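Local coordinates for protein TetR-like transcriptional regulator (Rhodococcus, PDB 3F1B) that probably binds DNA at regulatory sites and controls transcription as a two-subunit regulator of the TetR family, at residues I159-A164 with S188-G193; Q17-A22 with L53-K58; A78-P83 with R92-G97. All blocks are in the same frame, centred on the assembly; numbering follows the deposited sequence.

Interaction 1: I159-A164 with S188-G193; sequences IALVGA and SLAWRG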
# COMPACT_ATOMS: atom_id res chain seq x y z
N ILE A 159 -0.79 -8.84 10.62
CA ILE A 159 -0.58 -8.35 9.27
C ILE A 159 -1.91 -7.88 8.73
O ILE A 159 -1.99 -6.81 8.12
CB ILE A 159 -0.05 -9.48 8.36
CG1 ILE A 159 1.38 -9.90 8.77
CG2 ILE A 159 -0.07 -9.06 6.89
CD1 ILE A 159 1.75 -11.45 8.50
N ALA A 160 -2.96 -8.69 8.91
CA ALA A 160 -4.29 -8.28 8.47
C ALA A 160 -4.76 -6.95 9.12
O ALA A 160 -5.33 -6.11 8.42
CB ALA A 160 -5.27 -9.35 8.78
N LEU A 161 -4.56 -6.80 10.44
CA LEU A 161 -4.90 -5.56 11.18
C LEU A 161 -4.11 -4.33 10.68
O LEU A 161 -4.62 -3.20 10.61
CB LEU A 161 -4.58 -5.75 12.67
CG LEU A 161 -5.32 -5.02 13.84
CD1 LEU A 161 -4.41 -4.55 14.97
CD2 LEU A 161 -6.35 -3.87 13.46
N VAL A 162 -2.85 -4.53 10.31
CA VAL A 162 -2.04 -3.39 9.84
C VAL A 162 -2.46 -2.98 8.43
O VAL A 162 -2.55 -1.77 8.10
CB VAL A 162 -0.53 -3.70 9.89
CG1 VAL A 162 0.31 -2.64 9.11
CG2 VAL A 162 -0.08 -3.76 11.37
N GLY A 163 -2.70 -3.99 7.60
CA GLY A 163 -3.20 -3.76 6.28
C GLY A 163 -4.53 -3.06 6.35
O GLY A 163 -4.78 -2.16 5.58
N ALA A 164 -5.40 -3.50 7.25
CA ALA A 164 -6.71 -2.86 7.42
C ALA A 164 -6.57 -1.39 7.89
O ALA A 164 -7.23 -0.53 7.38
CB ALA A 164 -7.59 -3.69 8.39
N SER A 188 -12.15 -3.92 16.96
CA SER A 188 -12.91 -5.18 17.03
C SER A 188 -12.49 -6.20 15.95
O SER A 188 -12.53 -7.40 16.17
CB SER A 188 -14.42 -4.92 17.02
OG SER A 188 -14.83 -4.45 15.76
N LEU A 189 -12.05 -5.72 14.80
CA LEU A 189 -11.39 -6.59 13.85
C LEU A 189 -10.25 -7.34 14.56
O LEU A 189 -10.03 -8.51 14.30
CB LEU A 189 -10.84 -5.73 12.73
CG LEU A 189 -10.03 -6.30 11.59
CD1 LEU A 189 -10.02 -5.24 10.51
CD2 LEU A 189 -8.59 -6.69 11.97
N ALA A 190 -9.55 -6.66 15.46
CA ALA A 190 -8.38 -7.20 16.12
C ALA A 190 -8.76 -8.20 17.20
O ALA A 190 -8.14 -9.26 17.30
CB ALA A 190 -7.55 -6.09 16.71
N TRP A 191 -9.75 -7.86 18.02
CA TRP A 191 -10.16 -8.77 19.13
C TRP A 191 -11.22 -9.82 18.71
O TRP A 191 -11.40 -10.83 19.41
CB TRP A 191 -10.57 -7.99 20.39
CG TRP A 191 -9.51 -7.01 20.87
CD1 TRP A 191 -9.63 -5.64 20.95
CD2 TRP A 191 -8.17 -7.32 21.32
NE1 TRP A 191 -8.46 -5.09 21.42
CE2 TRP A 191 -7.55 -6.09 21.65
CE3 TRP A 191 -7.44 -8.51 21.48
CZ2 TRP A 191 -6.22 -6.02 22.14
CZ3 TRP A 191 -6.12 -8.43 21.96
CH2 TRP A 191 -5.53 -7.20 22.28
N ARG A 192 -11.88 -9.59 17.58
CA ARG A 192 -12.89 -10.50 17.03
C ARG A 192 -12.53 -11.29 15.73
O ARG A 192 -13.06 -12.36 15.51
CB ARG A 192 -14.27 -9.80 16.92
CG ARG A 192 -14.88 -9.35 18.26
CD ARG A 192 -14.93 -10.48 19.35
NE ARG A 192 -16.06 -11.42 19.23
CZ ARG A 192 -17.22 -11.32 19.89
NH1 ARG A 192 -17.43 -10.31 20.72
NH2 ARG A 192 -18.18 -12.23 19.72
N GLY A 193 -11.62 -10.79 14.89
CA GLY A 193 -10.86 -11.66 13.96
C GLY A 193 -9.97 -12.62 14.76
O GLY A 193 -9.63 -13.73 14.32
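Leu161 and Leu189 meet obliquely between two nearly antiparallel helices of the TetR-like C-terminal domain, 153-173 and 179-196. Over the short segments the axes approach to 9.9 Å, with their N-to-C directions 158° apart. Residues of both helices also pack on the second subunit: Ala164 packs on Ala160 of the second subunit, Ala160 on Leu185 of the second subunit, and Ser188 of helix 179-196 on Lys197 of the second subunit. This is consistent with the helical bundle through which TetR-type regulators dimerise.

The tight part is wholly apolar, with no hydrogen bond crossing it. Leu189 enters with CG anti to its backbone N (chi1 177°), so that its fork spreads towards the facing helix and each methyl finds a different partner. One branch reaches the methyl of Ala164, where Leu189 CD1 lies 3.6 Å from Ala164 CB, while CD2 turns to Leu161 and comes 3.9 Å from Leu161 CD2. Leucine suits this place because its branch serves two neighbours at once. Alanine suits its two places for the converse reason, Ala164 facing Leu189 and Ala190 facing Leu161. The backbones are closest where Leu161 CA and Ala190 CA stand 6.3 Å apart, and there the single methyl of Ala190 fits against the fork of Leu161, with Ala190 CB 3.8 Å from Leu161 CG. Leu91 of helix 87-104 touches both of these side chains and continues the apolar layer.

On the solvent side, Arg192 is exposed and makes no contact with 159-164. Trp191, partly exposed beside the seam, packs on Leu91 and Leu141 and makes a cation-pi contact with Arg88. Within the seam the fit goes down to the main chain, for Leu189 CD2 lies 3.9 Å from Leu161 CA.

Interaction 2: Q17-A22 with L53-K58; sequences QQMLDA and LYYGSK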
# COMPACT_ATOMS: atom_id res chain seq x y z
N GLN A 17 12.49 23.67 8.10
CA GLN A 17 11.08 23.35 8.24
C GLN A 17 10.25 23.94 7.11
O GLN A 17 9.26 23.31 6.69
CB GLN A 17 10.55 23.70 9.63
CG GLN A 17 9.06 24.08 9.72
CD GLN A 17 8.84 25.59 9.87
OE1 GLN A 17 8.36 26.05 10.90
NE2 GLN A 17 9.23 26.37 8.86
N GLN A 18 10.65 25.10 6.59
CA GLN A 18 9.92 25.67 5.47
C GLN A 18 10.11 24.88 4.18
O GLN A 18 9.16 24.74 3.38
CB GLN A 18 10.35 27.09 5.24
CG GLN A 18 9.70 28.06 6.13
CD GLN A 18 10.20 29.46 5.86
OE1 GLN A 18 10.80 29.72 4.80
NE2 GLN A 18 9.97 30.36 6.80
N MSE A 19 11.32 24.35 3.98
CA MSE A 19 11.65 23.58 2.78
C MSE A 19 11.00 22.21 2.81
O MSE A 19 10.60 21.70 1.79
CB MSE A 19 13.16 23.38 2.67
CG MSE A 19 13.88 24.53 2.03
SE MSE A 19 15.84 24.44 2.21
CE MSE A 19 16.26 25.71 0.79
N LEU A 20 10.94 21.61 3.98
CA LEU A 20 10.38 20.29 4.13
C LEU A 20 8.84 20.31 4.05
O LEU A 20 8.23 19.40 3.45
CB LEU A 20 10.92 19.62 5.41
CG LEU A 20 12.43 19.23 5.38
CD1 LEU A 20 12.97 18.90 6.75
CD2 LEU A 20 12.80 18.09 4.44
N ASP A 21 8.22 21.36 4.58
CA ASP A 21 6.77 21.53 4.45
C ASP A 21 6.34 21.66 3.00
O ASP A 21 5.28 21.17 2.60
CB ASP A 21 6.33 22.80 5.18
CG ASP A 21 6.40 22.67 6.67
OD1 ASP A 21 6.16 23.67 7.37
OD2 ASP A 21 6.69 21.57 7.16
N ALA A 22 7.14 22.36 2.23
CA ALA A 22 6.84 22.61 0.83
C ALA A 22 7.09 21.35 -0.02
O ALA A 22 6.43 21.15 -1.04
CB ALA A 22 7.70 23.75 0.33
N LEU A 53 21.73 23.82 -2.20
CA LEU A 53 22.72 23.99 -1.13
C LEU A 53 22.30 23.30 0.19
O LEU A 53 23.12 23.14 1.08
CB LEU A 53 23.12 25.47 -0.90
CG LEU A 53 23.79 26.28 -2.02
CD1 LEU A 53 23.95 27.71 -1.62
CD2 LEU A 53 25.13 25.70 -2.38
N TYR A 54 21.03 22.90 0.31
CA TYR A 54 20.58 22.15 1.48
C TYR A 54 20.38 20.72 1.09
O TYR A 54 20.74 19.83 1.87
CB TYR A 54 19.29 22.71 2.12
CG TYR A 54 19.51 23.99 2.84
CD1 TYR A 54 19.72 24.03 4.22
CD2 TYR A 54 19.56 25.20 2.12
CE1 TYR A 54 19.97 25.28 4.88
CE2 TYR A 54 19.81 26.44 2.75
CZ TYR A 54 20.00 26.48 4.12
OH TYR A 54 20.22 27.73 4.67
N TYR A 55 19.81 20.47 -0.08
CA TYR A 55 19.50 19.09 -0.44
C TYR A 55 20.31 18.49 -1.57
O TYR A 55 20.94 17.42 -1.38
CB TYR A 55 17.99 18.83 -0.52
CG TYR A 55 17.41 19.05 0.86
CD1 TYR A 55 17.56 18.05 1.85
CD2 TYR A 55 16.83 20.27 1.21
CE1 TYR A 55 17.11 18.26 3.15
CE2 TYR A 55 16.37 20.49 2.52
CZ TYR A 55 16.50 19.46 3.47
OH TYR A 55 16.02 19.65 4.76
N GLY A 56 20.38 19.14 -2.71
CA GLY A 56 21.40 18.67 -3.64
C GLY A 56 20.86 17.71 -4.67
O GLY A 56 21.42 17.63 -5.77
N SER A 57 19.79 16.99 -4.32
CA SER A 57 19.02 16.23 -5.29
C SER A 57 17.61 16.01 -4.79
O SER A 57 17.35 16.06 -3.57
CB SER A 57 19.67 14.88 -5.55
OG SER A 57 19.47 14.08 -4.41
N LYS A 58 16.71 15.71 -5.73
CA LYS A 58 15.29 15.47 -5.45
C LYS A 58 15.10 14.36 -4.43
O LYS A 58 14.28 14.51 -3.53
CB LYS A 58 14.51 15.13 -6.72
CG LYS A 58 13.01 15.27 -6.57
CD LYS A 58 12.23 14.18 -7.31
CE LYS A 58 12.28 14.28 -8.84
NZ LYS A 58 11.43 13.20 -9.53
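Met19, a selenomethionine in this crystal, makes Met-aromatic contacts with two successive tyrosines at the end of the predicted helix-turn-helix motif. Its selenium approaches the Tyr54 ring obliquely, 32° off the ring normal, with Met19 SE 4.2 Å from the centroid of the Tyr54 ring. It stands at the edge of the other ring, with Met19 SE 4.0 Å from Tyr55 CE2. The extended chain (chi2 168°) carries selenium and methyl to the two tyrosine rings, a reach that suits an unbranched, polarisable residue.

The apolar contacts are two. Met19 CE ends 3.6 Å from Tyr54 CD2, and Leu20, nearly at right angles to Tyr55, meets its hydroxyl end, with Leu20 CD2 4.1 Å from Tyr55 CZ. The same methyl makes a van der Waals approach to the hydroxyl, Leu20 CD2 to Tyr55 OH being 3.6 Å. Cut back to alanine, Leu20 would probably leave a gap beside the phenol end of Tyr55 and let that ring shift. The hydroxyl also has a weak hydrogen bond to Glu16 OE1.

Helix 12-30 is thus joined to the end of helix 48-54, where Met19 also touches Met50 and Leu51. Both Leu20 and Tyr55 pack on Ala64 of helix 58-77, whose N-cap is Ser57.

Interaction 3: A78-P83 with R92-G97; sequences APAGDP and RRALEG
Arg93, which packs against Pro79 and Ala80 of the turn after helix 58-77, holds Glu89 OE1 of its own helix: that oxygen takes salt bridges from both Arg93 NE and Arg92 NH2. On the turn itself, Pro79 O accepts a hydrogen bond from Asp82 N, 3.0 Å from Pro79 O. The guanidinium of Arg93 presents its edge to the same oxygen, which lies in its plane, yet Arg93 NH1 is 3.8 Å from Pro79 O, too far for a bond. Proline fits the short 3-10 segment 78-81, since its ring holds phi near a helical value.

Arg93 lies along this turn. With CG anti to the carbonyl carbon (chi1 -67°) and the chain extended from there to NE, its methylenes run past the proline carbonyl, and Arg93 CD is 3.9 Å from Pro79 O. Nearer the root, where the backbones come closest (Ala80 CA to Arg93 CA 5.0 Å), Arg93 CB sits 4.0 Å from Ala80 CA. The methyl of Ala80 faces that of Ala94, with Ala80 CB 3.8 Å from Ala94 CB; small side chains permit so close an approach of turn and helix.

Asp82 OD1 stays 4.4 Å from Arg93 NH1, near enough for attraction between opposite charges but beyond a salt bridge.

The chemistry is therefore mixed: two alanine methyls and an arginine's aliphatic stem fit the turn against helix 87-104, while the guanidinium, tied through NE to Glu89, probably adds a modest electrostatic pull on Pro79 O and Asp82 at the protein surface.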
# COMPACT_ATOMS: atom_id res chain seq x y z
N ALA A 78 3.65 7.17 20.32
CA ALA A 78 4.29 7.16 21.66
C ALA A 78 3.37 6.86 22.90
O ALA A 78 3.74 6.02 23.74
CB ALA A 78 5.15 8.43 21.87
N PRO A 79 2.19 7.52 23.02
CA PRO A 79 1.38 7.21 24.22
C PRO A 79 1.10 5.70 24.45
O PRO A 79 1.00 5.28 25.61
CB PRO A 79 0.07 7.97 23.97
CG PRO A 79 0.43 9.08 23.04
CD PRO A 79 1.53 8.52 22.14
N ALA A 80 1.00 4.90 23.36
CA ALA A 80 0.85 3.43 23.45
C ALA A 80 2.03 2.73 24.11
O ALA A 80 1.89 1.65 24.70
CB ALA A 80 0.63 2.83 22.09
N GLY A 81 3.21 3.34 23.98
CA GLY A 81 4.39 2.81 24.64
C GLY A 81 4.42 3.10 26.12
O GLY A 81 5.38 2.73 26.77
N ASP A 82 3.38 3.73 26.68
CA ASP A 82 3.33 4.05 28.15
C ASP A 82 3.37 2.84 29.09
O ASP A 82 3.05 1.72 28.68
CB ASP A 82 2.09 4.90 28.48
CG ASP A 82 2.39 6.38 28.62
OD1 ASP A 82 2.08 6.89 29.71
OD2 ASP A 82 2.89 7.03 27.66
N PRO A 83 3.76 3.05 30.36
CA PRO A 83 3.92 1.88 31.21
C PRO A 83 2.69 1.46 32.04
O PRO A 83 1.90 2.29 32.51
CB PRO A 83 5.11 2.27 32.13
CG PRO A 83 5.47 3.68 31.78
CD PRO A 83 4.37 4.25 30.96
N ARG A 92 -5.54 0.24 21.50
CA ARG A 92 -6.42 1.40 21.38
C ARG A 92 -5.64 2.75 21.28
O ARG A 92 -5.97 3.61 20.43
CB ARG A 92 -7.47 1.40 22.48
CG ARG A 92 -8.34 2.65 22.54
CD ARG A 92 -9.35 2.42 23.69
NE ARG A 92 -9.47 3.38 24.83
CZ ARG A 92 -8.61 4.33 25.22
NH1 ARG A 92 -8.90 5.08 26.28
NH2 ARG A 92 -7.46 4.54 24.59
N ARG A 93 -4.59 2.94 22.09
CA ARG A 93 -3.90 4.24 22.05
C ARG A 93 -3.08 4.44 20.79
O ARG A 93 -2.94 5.58 20.31
CB ARG A 93 -3.02 4.45 23.26
CG ARG A 93 -3.81 4.57 24.51
CD ARG A 93 -2.88 5.03 25.60
NE ARG A 93 -3.63 5.30 26.81
CZ ARG A 93 -3.12 5.74 27.94
NH1 ARG A 93 -1.83 5.97 28.02
NH2 ARG A 93 -3.93 5.94 28.97
N ALA A 94 -2.59 3.33 20.24
CA ALA A 94 -1.82 3.35 19.03
C ALA A 94 -2.73 3.62 17.84
O ALA A 94 -2.38 4.39 16.95
CB ALA A 94 -1.06 2.03 18.83
N LEU A 95 -3.89 2.99 17.86
CA LEU A 95 -4.83 3.15 16.78
C LEU A 95 -5.27 4.59 16.78
O LEU A 95 -5.34 5.24 15.73
CB LEU A 95 -6.04 2.24 17.01
CG LEU A 95 -5.71 0.84 16.58
CD1 LEU A 95 -6.88 -0.03 16.91
CD2 LEU A 95 -5.46 0.90 15.07
N GLU A 96 -5.57 5.10 17.96
CA GLU A 96 -6.05 6.47 18.01
C GLU A 96 -4.99 7.49 17.68
O GLU A 96 -5.28 8.45 16.97
CB GLU A 96 -6.76 6.72 19.32
CG GLU A 96 -8.09 5.93 19.24
CD GLU A 96 -8.81 5.76 20.56
OE1 GLU A 96 -8.47 6.50 21.52
OE2 GLU A 96 -9.74 4.89 20.64
N GLY A 97 -3.76 7.30 18.15
CA GLY A 97 -2.66 8.19 17.78
C GLY A 97 -2.34 8.19 16.28
O GLY A 97 -2.33 9.25 15.63

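In the fold
Along the chain the contacts follow in series: interaction 2, then interaction 3, then interaction 1. Interaction 2 lies in the predicted DNA-binding region near the N-terminus, and its centre is 37 Å from that of interaction 1, on the opposite side of the chain's centre. Helix 58-77 leads from interaction 2 to the turn of interaction 3, the two centres being 31 Å apart. Interactions 1 and 3 are closer, 16 Å between centres and about 5 Å between nearest atoms, without touching; helix 87-104 serves both, since Leu91 packs on interaction 1 and Leu95 reaches helix 179-196. The all-helical chain thus connects a probable DNA-reading end to a subunit-pairing end.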